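2-hydroxyisobutyryl-CoA mutase large subunit (Aquincola tertiaricarbonis, PDB 4R3U) catalyses, together with its small cobalamin-binding partner subunit, the isomerization of 2-hydroxyisobutyryl-CoA and (S)-3-hydroxybutyryl-CoA. Local coordinates at residues A[104-109]-A[502-507]; A[114-119]-A[392-397]; A[138-143]-A[511-516]; A[160-165]-A[194-199]. All blocks are in the same frame, centred on the assembly; numbering follows the deposited sequence.

Following the chain from the N terminus, residues 104-109 open the widest loop of the four, which closes at 502-507 in contact 1 and ties the start of helix 107-119 to helix 501-515. Further along helix 107-119, residues 114-119 pack on helix 390-405 in contact 2, wholly within the loop of contact 1. Contact 3 starts in the loop at 138-143 and ends at 511-516, so it crosses both of these, and it fastens the far end of helix 501-515. Contact 4, between 160-165 and 194-199, closes a short local loop that lies within the other three. Gln-505 of contact 1 touches Ser-139 of contact 3 and Asp-160 of contact 4.

Contact 1: A[104-109]-A[502-507]; sequences FGTGED and AERQIS
Charge and hydrogen bonding carry the join between Arg-504 and the turn Thr-106 to Asp-109. The guanidinium and carboxylate planes stand 79° apart, and Arg-504 NH2 meets the syn lone pair of Asp-109 OD2 at 3.1 Å in a salt bridge; NH1 adds only a weak bond to the same oxygen. NH1 is better matched to Thr-106 OG1, 2.9 Å away and almost in the guanidinium plane, although the N-H is bent. The bend of the arginine chain at chi3 (-71°) turns its edge to both acceptors. Asp-109 OD2 also receives Thr-106 N at 2.9 Å, from its anti side, so one oxygen ties the start of the helix to the arginine. An alanine in place of Asp-109 would probably leave both Thr-106 N and the arginine's NH2 short of this acceptor. Thr-106 OG1 donates a hydrogen bond to Glu-108 OE1 at 2.8 Å, from above the carboxylate plane.

Van der Waals contact is slight: the Thr-106 CG2 methyl rests 3.6 Å from the amide oxygen Gln-505 OE1. A water bridges that OE1 to Gly-107 N.

Beyond the pair, Arg-504 has a stronger salt-bridge partner in Asp-498, and Gln-505 NE2 bonds Asp-160 on helix 158-164. Helix 501-515 is thereby fastened beside the N-terminal end of helix 107-119 and linked to helix 158-164.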
# COMPACT_ATOMS: atom_id res chain seq x y z
N PHE A 104 -11.76 -22.91 10.97
CA PHE A 104 -11.11 -24.21 10.78
C PHE A 104 -11.38 -25.10 11.97
O PHE A 104 -11.60 -24.61 13.09
CB PHE A 104 -9.60 -24.11 10.49
CG PHE A 104 -8.77 -23.41 11.54
CD1 PHE A 104 -8.53 -22.04 11.46
CD2 PHE A 104 -8.18 -24.13 12.58
CE1 PHE A 104 -7.78 -21.40 12.44
CE2 PHE A 104 -7.40 -23.49 13.53
CZ PHE A 104 -7.20 -22.13 13.46
N GLY A 105 -11.37 -26.40 11.72
CA GLY A 105 -11.55 -27.44 12.71
C GLY A 105 -12.87 -27.33 13.43
O GLY A 105 -13.91 -27.08 12.81
N THR A 106 -12.82 -27.51 14.76
CA THR A 106 -13.97 -27.43 15.65
C THR A 106 -14.07 -26.01 16.25
O THR A 106 -13.16 -25.19 16.04
CB THR A 106 -13.92 -28.55 16.72
OG1 THR A 106 -12.86 -28.32 17.65
CG2 THR A 106 -13.85 -29.97 16.13
N GLY A 107 -15.16 -25.74 16.97
CA GLY A 107 -15.41 -24.47 17.64
C GLY A 107 -14.22 -23.96 18.42
O GLY A 107 -13.81 -22.81 18.26
N GLU A 108 -13.62 -24.87 19.24
CA GLU A 108 -12.42 -24.65 20.08
C GLU A 108 -11.24 -24.15 19.28
O GLU A 108 -10.53 -23.27 19.75
CB GLU A 108 -12.01 -25.96 20.76
CG GLU A 108 -13.03 -26.50 21.74
CD GLU A 108 -13.92 -27.59 21.18
OE1 GLU A 108 -14.18 -27.57 19.95
OE2 GLU A 108 -14.34 -28.47 21.96
N ASP A 109 -11.03 -24.73 18.07
CA ASP A 109 -9.94 -24.36 17.18
C ASP A 109 -10.07 -22.90 16.69
O ASP A 109 -9.13 -22.11 16.84
CB ASP A 109 -9.82 -25.38 16.02
CG ASP A 109 -9.58 -26.81 16.48
OD1 ASP A 109 -8.85 -27.00 17.49
OD2 ASP A 109 -10.11 -27.74 15.84
N ALA A 502 -12.51 -34.54 12.22
CA ALA A 502 -13.72 -35.34 12.00
C ALA A 502 -14.11 -36.18 13.24
O ALA A 502 -15.20 -35.97 13.76
CB ALA A 502 -13.60 -36.21 10.76
N GLU A 503 -13.17 -37.01 13.77
CA GLU A 503 -13.37 -37.83 14.96
C GLU A 503 -13.90 -37.00 16.15
O GLU A 503 -14.92 -37.36 16.75
CB GLU A 503 -12.05 -38.55 15.31
CG GLU A 503 -12.12 -39.52 16.49
CD GLU A 503 -11.63 -38.96 17.82
OE1 GLU A 503 -10.56 -38.30 17.84
OE2 GLU A 503 -12.32 -39.18 18.84
N ARG A 504 -13.23 -35.85 16.43
CA ARG A 504 -13.55 -34.93 17.53
C ARG A 504 -14.96 -34.32 17.40
O ARG A 504 -15.71 -34.28 18.37
CB ARG A 504 -12.48 -33.84 17.63
CG ARG A 504 -11.17 -34.31 18.28
CD ARG A 504 -10.26 -33.13 18.69
NE ARG A 504 -9.65 -32.45 17.55
CZ ARG A 504 -10.03 -31.26 17.07
NH1 ARG A 504 -10.98 -30.56 17.66
NH2 ARG A 504 -9.43 -30.76 15.99
N GLN A 505 -15.30 -33.87 16.19
CA GLN A 505 -16.56 -33.24 15.84
C GLN A 505 -17.74 -34.21 15.90
O GLN A 505 -18.74 -33.87 16.54
CB GLN A 505 -16.44 -32.53 14.47
CG GLN A 505 -17.68 -31.81 13.99
CD GLN A 505 -18.13 -30.64 14.83
OE1 GLN A 505 -17.34 -29.93 15.46
NE2 GLN A 505 -19.43 -30.39 14.78
N ILE A 506 -17.62 -35.42 15.29
CA ILE A 506 -18.69 -36.45 15.31
C ILE A 506 -19.01 -36.87 16.76
O ILE A 506 -20.18 -36.97 17.12
CB ILE A 506 -18.38 -37.69 14.43
CG1 ILE A 506 -17.61 -37.38 13.10
CG2 ILE A 506 -19.60 -38.59 14.20
CD1 ILE A 506 -18.25 -36.64 12.06
N SER A 507 -17.95 -37.05 17.58
CA SER A 507 -18.04 -37.41 19.00
C SER A 507 -19.06 -36.54 19.72
O SER A 507 -19.92 -37.08 20.41
CB SER A 507 -16.68 -37.27 19.66
OG SER A 507 -15.77 -38.23 19.16
O HOH W 1 -17.32 -27.63 16.45
O HOH W 2 -12.70 -31.04 20.43

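Contact 2: A[114-119]-A[392-397]; sequences FKYLIA and AMKMAL
Leu-117 is the centre of the close-packed half of this contact. Its CD2 methyl lies 3.6 Å from Met-393 CB and 4.2 Å from Leu-397 CD1, so one branch is lodged between two side chains a helical turn apart on helix 390-405. Leu-397 CD1 also touches the backbone, 3.8 Å from Leu-117 O. The three residues are buried. Met-393 meets the leucine with CB and CG alone, since the bend at chi2 (-64°) carries its sulfur away, and its side chain comes to about 5 Å from the bound 5'-deoxyadenosine. Met-393 and Leu-397 also touch Gln-100 on strand 97-102.

The other half, Tyr-116 with Lys-394, is partly exposed, and one hydroxyl oxygen does the touching. With its ring anti to the backbone N (chi1 172°), Tyr-116 reaches across until its OH lies 3.3 Å from Lys-394 CG and 3.4 Å from CE, the two side chains crossing at about a right angle. This is van der Waals contact, not a polar bond: the tyrosine OH makes a weak hydrogen bond to Glu-390 O, while the lysine's NZ is salt-bridged to Glu-485 of the second subunit.

The segment axes run 10.3 Å apart at 35°, a wide spacing bridged by side chains rather than by backbone. The helices follow the first and last strands of the TIM barrel, 97-102 and 375-377, which are neighbours in the sheet. With no hydrogen bond between the segments, their mutual fit rests on apolar shape, and the one charged side chain in the contact, Lys-394, pairs across the subunit interface.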
# COMPACT_ATOMS: atom_id res chain seq x y z
N PHE A 114 -9.88 -16.57 17.16
CA PHE A 114 -10.61 -15.34 17.53
C PHE A 114 -9.78 -14.55 18.54
O PHE A 114 -9.54 -13.36 18.36
CB PHE A 114 -11.99 -15.63 18.16
CG PHE A 114 -13.07 -16.09 17.21
CD1 PHE A 114 -12.93 -15.93 15.83
CD2 PHE A 114 -14.22 -16.72 17.68
CE1 PHE A 114 -13.93 -16.36 14.95
CE2 PHE A 114 -15.24 -17.10 16.81
CZ PHE A 114 -15.08 -16.94 15.44
N LYS A 115 -9.34 -15.25 19.59
CA LYS A 115 -8.54 -14.71 20.71
C LYS A 115 -7.22 -14.14 20.24
O LYS A 115 -6.88 -13.03 20.63
CB LYS A 115 -8.42 -15.73 21.84
CG LYS A 115 -9.79 -16.03 22.45
CD LYS A 115 -9.79 -17.19 23.41
CE LYS A 115 -11.08 -17.23 24.20
NZ LYS A 115 -11.29 -18.57 24.82
N TYR A 116 -6.52 -14.85 19.32
CA TYR A 116 -5.28 -14.38 18.71
C TYR A 116 -5.52 -13.06 17.95
O TYR A 116 -4.77 -12.09 18.11
CB TYR A 116 -4.71 -15.43 17.74
CG TYR A 116 -3.54 -14.90 16.96
CD1 TYR A 116 -2.27 -14.85 17.52
CD2 TYR A 116 -3.71 -14.38 15.67
CE1 TYR A 116 -1.18 -14.32 16.82
CE2 TYR A 116 -2.64 -13.83 14.97
CZ TYR A 116 -1.38 -13.82 15.54
OH TYR A 116 -0.31 -13.32 14.84
N LEU A 117 -6.55 -13.07 17.07
CA LEU A 117 -6.96 -11.94 16.22
C LEU A 117 -7.34 -10.74 17.07
O LEU A 117 -6.94 -9.63 16.74
CB LEU A 117 -8.12 -12.36 15.27
CG LEU A 117 -7.78 -13.39 14.18
CD1 LEU A 117 -9.01 -13.86 13.49
CD2 LEU A 117 -6.75 -12.83 13.19
N ILE A 118 -8.09 -10.96 18.18
CA ILE A 118 -8.44 -9.91 19.14
C ILE A 118 -7.17 -9.33 19.80
O ILE A 118 -7.01 -8.12 19.85
CB ILE A 118 -9.54 -10.38 20.15
CG1 ILE A 118 -10.88 -10.57 19.38
CG2 ILE A 118 -9.69 -9.40 21.34
CD1 ILE A 118 -11.98 -11.36 20.06
N ALA A 119 -6.26 -10.18 20.24
CA ALA A 119 -4.99 -9.75 20.84
C ALA A 119 -4.15 -8.92 19.85
O ALA A 119 -3.41 -8.05 20.28
CB ALA A 119 -4.19 -10.97 21.30
N ALA A 392 0.13 -14.16 8.72
CA ALA A 392 -0.53 -13.60 7.55
C ALA A 392 -1.69 -12.70 7.99
O ALA A 392 -1.82 -11.58 7.49
CB ALA A 392 -1.03 -14.73 6.67
N MET A 393 -2.50 -13.15 8.97
CA MET A 393 -3.59 -12.36 9.53
C MET A 393 -3.10 -11.18 10.30
O MET A 393 -3.66 -10.09 10.15
CB MET A 393 -4.57 -13.23 10.35
CG MET A 393 -5.47 -14.12 9.48
SD MET A 393 -6.62 -13.23 8.36
CE MET A 393 -5.64 -13.08 6.84
N LYS A 394 -2.01 -11.35 11.06
CA LYS A 394 -1.34 -10.28 11.82
C LYS A 394 -0.92 -9.16 10.86
O LYS A 394 -1.22 -8.00 11.11
CB LYS A 394 -0.13 -10.85 12.55
CG LYS A 394 0.18 -10.17 13.87
CD LYS A 394 1.67 -10.17 14.26
CE LYS A 394 2.42 -11.46 14.18
NZ LYS A 394 3.84 -11.28 14.61
N MET A 395 -0.30 -9.52 9.69
CA MET A 395 0.14 -8.57 8.66
C MET A 395 -1.05 -7.82 8.06
O MET A 395 -0.96 -6.59 7.83
CB MET A 395 0.98 -9.27 7.60
CG MET A 395 1.45 -8.35 6.45
SD MET A 395 2.52 -6.98 6.95
CE MET A 395 3.95 -7.87 7.62
N ALA A 396 -2.19 -8.54 7.85
CA ALA A 396 -3.43 -7.97 7.34
C ALA A 396 -3.99 -6.95 8.31
O ALA A 396 -4.46 -5.91 7.87
CB ALA A 396 -4.43 -9.08 7.06
N LEU A 397 -3.88 -7.20 9.62
CA LEU A 397 -4.33 -6.25 10.64
C LEU A 397 -3.38 -5.03 10.72
O LEU A 397 -3.87 -3.91 10.78
CB LEU A 397 -4.48 -6.92 12.02
CG LEU A 397 -5.70 -7.82 12.17
CD1 LEU A 397 -5.53 -8.80 13.32
CD2 LEU A 397 -6.97 -6.98 12.34

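Contact 3: A[138-143]-A[511-516]; sequences DSDHPM and RVRAER
Arg-513 NH2 is gripped by two carboxylates at once. Asp-138 OD2 stands 2.8 Å from it, and Asp-140 OD1 3.0 Å, the latter in an almost straight bond that uses a syn lone pair and lies in the guanidinium plane. The second terminal nitrogen, NH1, reaches Asp-140 OD2 at 2.8 Å. Asp-140 is thus held end-on, one nitrogen to each oxygen, with the two flat groups only 22° from coplanar. Asp-138 sits differently: its carboxylate is turned 48° to the guanidinium, and the nitrogen meets OD2 on the anti side, well out of the carboxylate plane.

A type I turn from Asp-138 to His-141, closed by His-141 N to Asp-138 O at 3.1 Å, brings both acids to one side. Asp-140 places CG between its backbone N and carbonyl carbon (chi1 61°), a crowded position that presents both oxygens to the arginine. The arginine chain comes straight from helix 501-515, extended from CG to NE, and spans a backbone separation of 11.6 Å between the CA atoms of Asp-138 and Arg-513.

Asp-138 is buried and has more than this partner: its OD2 also bonds Thr-552 OG1, and its OD1 bonds Gly-554 N. It therefore links the 138-143 loop to the start of helix 553-564 and the residue just before it, as well as to helix 501-515.

Two acids facing one guanidinium form a salt-bridge network; the positive charge probably helps keep both carboxylates ionised, and the additional donors to Asp-138 are likely to ease their mutual repulsion.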
# COMPACT_ATOMS: atom_id res chain seq x y z
N ASP A 138 -24.66 -32.31 8.55
CA ASP A 138 -23.95 -32.59 9.79
C ASP A 138 -22.62 -33.21 9.37
O ASP A 138 -22.51 -33.76 8.28
CB ASP A 138 -24.74 -33.59 10.64
CG ASP A 138 -25.95 -33.01 11.31
OD1 ASP A 138 -26.06 -31.77 11.37
OD2 ASP A 138 -26.80 -33.80 11.77
N SER A 139 -21.62 -33.13 10.26
CA SER A 139 -20.27 -33.66 10.03
C SER A 139 -20.17 -35.16 9.65
O SER A 139 -19.21 -35.55 8.98
CB SER A 139 -19.39 -33.33 11.22
OG SER A 139 -19.40 -31.92 11.39
N ASP A 140 -21.15 -35.99 10.06
CA ASP A 140 -21.17 -37.44 9.80
C ASP A 140 -22.03 -37.86 8.61
O ASP A 140 -22.17 -39.06 8.34
CB ASP A 140 -21.54 -38.23 11.07
CG ASP A 140 -22.90 -37.94 11.66
OD1 ASP A 140 -23.47 -36.86 11.35
OD2 ASP A 140 -23.38 -38.76 12.47
N HIS A 141 -22.59 -36.88 7.88
CA HIS A 141 -23.38 -37.17 6.68
C HIS A 141 -22.40 -37.69 5.58
O HIS A 141 -21.26 -37.20 5.52
CB HIS A 141 -24.11 -35.91 6.20
CG HIS A 141 -25.03 -36.15 5.05
ND1 HIS A 141 -24.56 -36.23 3.74
CD2 HIS A 141 -26.37 -36.34 5.04
CE1 HIS A 141 -25.63 -36.48 2.99
NE2 HIS A 141 -26.74 -36.53 3.72
N PRO A 142 -22.82 -38.66 4.70
CA PRO A 142 -21.90 -39.14 3.64
C PRO A 142 -21.32 -38.06 2.74
O PRO A 142 -20.19 -38.18 2.28
CB PRO A 142 -22.78 -40.11 2.84
CG PRO A 142 -23.78 -40.58 3.82
CD PRO A 142 -24.10 -39.39 4.66
N MET A 143 -22.08 -36.97 2.50
CA MET A 143 -21.63 -35.86 1.67
C MET A 143 -20.50 -35.03 2.33
O MET A 143 -19.77 -34.34 1.62
CB MET A 143 -22.81 -34.98 1.24
CG MET A 143 -23.68 -35.58 0.12
SD MET A 143 -22.75 -36.01 -1.42
CE MET A 143 -22.05 -34.37 -1.93
N ARG A 511 -23.09 -37.32 20.82
CA ARG A 511 -23.35 -37.10 22.23
C ARG A 511 -24.60 -36.23 22.39
O ARG A 511 -25.51 -36.60 23.14
CB ARG A 511 -22.14 -36.42 22.89
CG ARG A 511 -22.15 -36.41 24.42
CD ARG A 511 -21.31 -35.29 25.02
NE ARG A 511 -21.53 -33.97 24.41
CZ ARG A 511 -21.97 -32.90 25.06
NH1 ARG A 511 -22.25 -32.97 26.35
NH2 ARG A 511 -22.13 -31.75 24.42
N VAL A 512 -24.68 -35.11 21.65
CA VAL A 512 -25.81 -34.16 21.66
C VAL A 512 -27.11 -34.90 21.32
O VAL A 512 -28.11 -34.76 22.05
CB VAL A 512 -25.55 -32.92 20.75
CG1 VAL A 512 -26.81 -32.07 20.54
CG2 VAL A 512 -24.40 -32.06 21.31
N ARG A 513 -27.08 -35.73 20.24
CA ARG A 513 -28.21 -36.57 19.81
C ARG A 513 -28.58 -37.61 20.88
O ARG A 513 -29.77 -37.88 21.06
CB ARG A 513 -27.88 -37.30 18.51
CG ARG A 513 -27.74 -36.43 17.29
CD ARG A 513 -27.31 -37.31 16.14
NE ARG A 513 -27.07 -36.59 14.89
CZ ARG A 513 -26.04 -36.84 14.08
NH1 ARG A 513 -25.13 -37.74 14.41
NH2 ARG A 513 -25.90 -36.16 12.95
N ALA A 514 -27.57 -38.20 21.56
CA ALA A 514 -27.80 -39.22 22.61
C ALA A 514 -28.45 -38.64 23.88
O ALA A 514 -29.45 -39.19 24.35
CB ALA A 514 -26.48 -39.92 22.95
N GLU A 515 -27.92 -37.51 24.39
CA GLU A 515 -28.33 -36.78 25.60
C GLU A 515 -29.70 -36.10 25.50
O GLU A 515 -30.32 -35.84 26.54
CB GLU A 515 -27.28 -35.70 25.95
CG GLU A 515 -26.11 -36.21 26.77
CD GLU A 515 -24.95 -35.25 27.01
OE1 GLU A 515 -24.04 -35.62 27.78
OE2 GLU A 515 -24.93 -34.15 26.40
N ARG A 516 -30.17 -35.80 24.28
CA ARG A 516 -31.43 -35.09 24.07
C ARG A 516 -32.69 -35.93 24.24
O ARG A 516 -32.64 -37.18 24.23
CB ARG A 516 -31.43 -34.37 22.70
CG ARG A 516 -31.85 -35.26 21.54
CD ARG A 516 -31.55 -34.61 20.21
NE ARG A 516 -31.92 -35.50 19.12
CZ ARG A 516 -31.61 -35.29 17.85
NH1 ARG A 516 -30.90 -34.23 17.49
NH2 ARG A 516 -31.99 -36.15 16.92

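Contact 4: A[160-165]-A[194-199]; sequences DMEALL and GEKRGY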
# COMPACT_ATOMS: atom_id res chain seq x y z
N ASP A 160 -21.50 -26.79 19.77
CA ASP A 160 -20.32 -26.39 18.99
C ASP A 160 -20.17 -24.87 19.01
O ASP A 160 -19.04 -24.35 18.97
CB ASP A 160 -20.43 -26.81 17.52
CG ASP A 160 -20.58 -28.27 17.19
OD1 ASP A 160 -20.13 -29.12 17.99
OD2 ASP A 160 -21.06 -28.58 16.07
N MET A 161 -21.32 -24.16 18.95
CA MET A 161 -21.29 -22.69 18.98
C MET A 161 -20.80 -22.17 20.37
O MET A 161 -20.14 -21.14 20.43
CB MET A 161 -22.65 -22.07 18.61
CG MET A 161 -22.57 -20.57 18.38
SD MET A 161 -24.06 -19.84 17.67
CE MET A 161 -23.94 -20.52 15.94
N GLU A 162 -21.11 -22.91 21.45
CA GLU A 162 -20.68 -22.58 22.80
C GLU A 162 -19.17 -22.67 22.84
O GLU A 162 -18.53 -21.77 23.38
CB GLU A 162 -21.32 -23.54 23.82
CG GLU A 162 -22.83 -23.35 23.93
CD GLU A 162 -23.62 -24.42 24.64
OE1 GLU A 162 -23.09 -25.53 24.87
OE2 GLU A 162 -24.81 -24.16 24.94
N ALA A 163 -18.59 -23.72 22.18
CA ALA A 163 -17.14 -23.95 22.04
C ALA A 163 -16.53 -22.84 21.21
O ALA A 163 -15.49 -22.31 21.59
CB ALA A 163 -16.85 -25.29 21.38
N LEU A 164 -17.22 -22.44 20.12
CA LEU A 164 -16.83 -21.38 19.19
C LEU A 164 -16.69 -20.01 19.85
O LEU A 164 -15.75 -19.29 19.54
CB LEU A 164 -17.82 -21.29 18.01
CG LEU A 164 -17.57 -20.18 16.96
CD1 LEU A 164 -16.45 -20.55 16.04
CD2 LEU A 164 -18.80 -19.88 16.16
N LEU A 165 -17.67 -19.64 20.66
CA LEU A 165 -17.77 -18.33 21.29
C LEU A 165 -17.45 -18.37 22.80
O LEU A 165 -17.82 -17.45 23.52
CB LEU A 165 -19.17 -17.73 21.00
CG LEU A 165 -19.44 -17.36 19.52
CD1 LEU A 165 -20.90 -17.17 19.24
CD2 LEU A 165 -18.62 -16.11 19.09
N GLY A 194 -27.26 -16.53 23.46
CA GLY A 194 -27.45 -15.24 24.10
C GLY A 194 -28.39 -15.32 25.27
O GLY A 194 -28.11 -14.75 26.33
N GLU A 195 -29.49 -16.09 25.11
CA GLU A 195 -30.48 -16.33 26.15
C GLU A 195 -29.86 -17.13 27.31
O GLU A 195 -29.98 -16.72 28.47
CB GLU A 195 -31.73 -17.04 25.58
CG GLU A 195 -32.66 -16.09 24.83
CD GLU A 195 -33.83 -16.69 24.06
OE1 GLU A 195 -34.87 -16.00 23.94
OE2 GLU A 195 -33.70 -17.82 23.54
N LYS A 196 -29.17 -18.25 26.97
CA LYS A 196 -28.47 -19.14 27.91
C LYS A 196 -27.47 -18.34 28.77
O LYS A 196 -27.33 -18.60 29.96
CB LYS A 196 -27.74 -20.25 27.13
CG LYS A 196 -27.30 -21.41 28.00
CD LYS A 196 -27.09 -22.69 27.21
CE LYS A 196 -26.59 -23.80 28.11
NZ LYS A 196 -26.43 -25.08 27.38
N ARG A 197 -26.82 -17.37 28.16
CA ARG A 197 -25.81 -16.53 28.78
C ARG A 197 -26.35 -15.39 29.59
O ARG A 197 -25.58 -14.73 30.27
CB ARG A 197 -24.83 -16.01 27.73
CG ARG A 197 -23.93 -17.09 27.26
CD ARG A 197 -22.71 -16.43 26.79
NE ARG A 197 -21.78 -17.39 26.23
CZ ARG A 197 -20.71 -17.03 25.54
NH1 ARG A 197 -20.45 -15.75 25.33
NH2 ARG A 197 -19.89 -17.95 25.07
N GLY A 198 -27.66 -15.16 29.49
CA GLY A 198 -28.35 -14.12 30.24
C GLY A 198 -28.16 -12.73 29.67
O GLY A 198 -28.28 -11.74 30.40
N TYR A 199 -27.83 -12.66 28.37
CA TYR A 199 -27.62 -11.39 27.65
C TYR A 199 -28.98 -10.82 27.22
O TYR A 199 -29.95 -11.56 27.05
CB TYR A 199 -26.78 -11.60 26.36
CG TYR A 199 -25.34 -12.06 26.51
CD1 TYR A 199 -24.55 -11.65 27.59
CD2 TYR A 199 -24.73 -12.82 25.51
CE1 TYR A 199 -23.20 -12.01 27.69
CE2 TYR A 199 -23.39 -13.20 25.61
CZ TYR A 199 -22.62 -12.78 26.69
OH TYR A 199 -21.31 -13.17 26.77
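Glu-162 and Lys-196 mark the closest backbone approach, 9.9 Å between CA atoms, so long side chains must span the gap between the two helix ends. The extended Lys-196 brings NZ to Glu-162 OE2 at 3.1 Å, a salt bridge met on the syn side with the chains crossing at about a right angle. Arg-197 reaches past it: NH2 bonds Leu-165 O at 2.6 Å, nearly straight at the nitrogen (170°) but above the carbonyl plane rather than on a lone pair. The same guanidinium uses NH1 for Tyr-199 OH, 3.1 Å away, and for Ile-168 O, while Arg-197 CB lies over the centre of the Tyr-199 ring. A leucine at Arg-197 would probably leave the carbonyl of Leu-165 without this donor and the Tyr-199 hydroxyl less firmly placed.

Helix 183-196 finishes in a Schellman motif, with Gly-198 at positive phi and Tyr-199 N bonded 2.9 Å from Gly-194 O. Leu-165 turns inward onto Val-175 and Phe-177 of strand 175-178 and onto Tyr-190 and Leu-193. Helices 158-164 and 183-196 lie on either side of that strand in sequence, successive crossover helices of a TIM-barrel fold, here joined at their C-terminal ends.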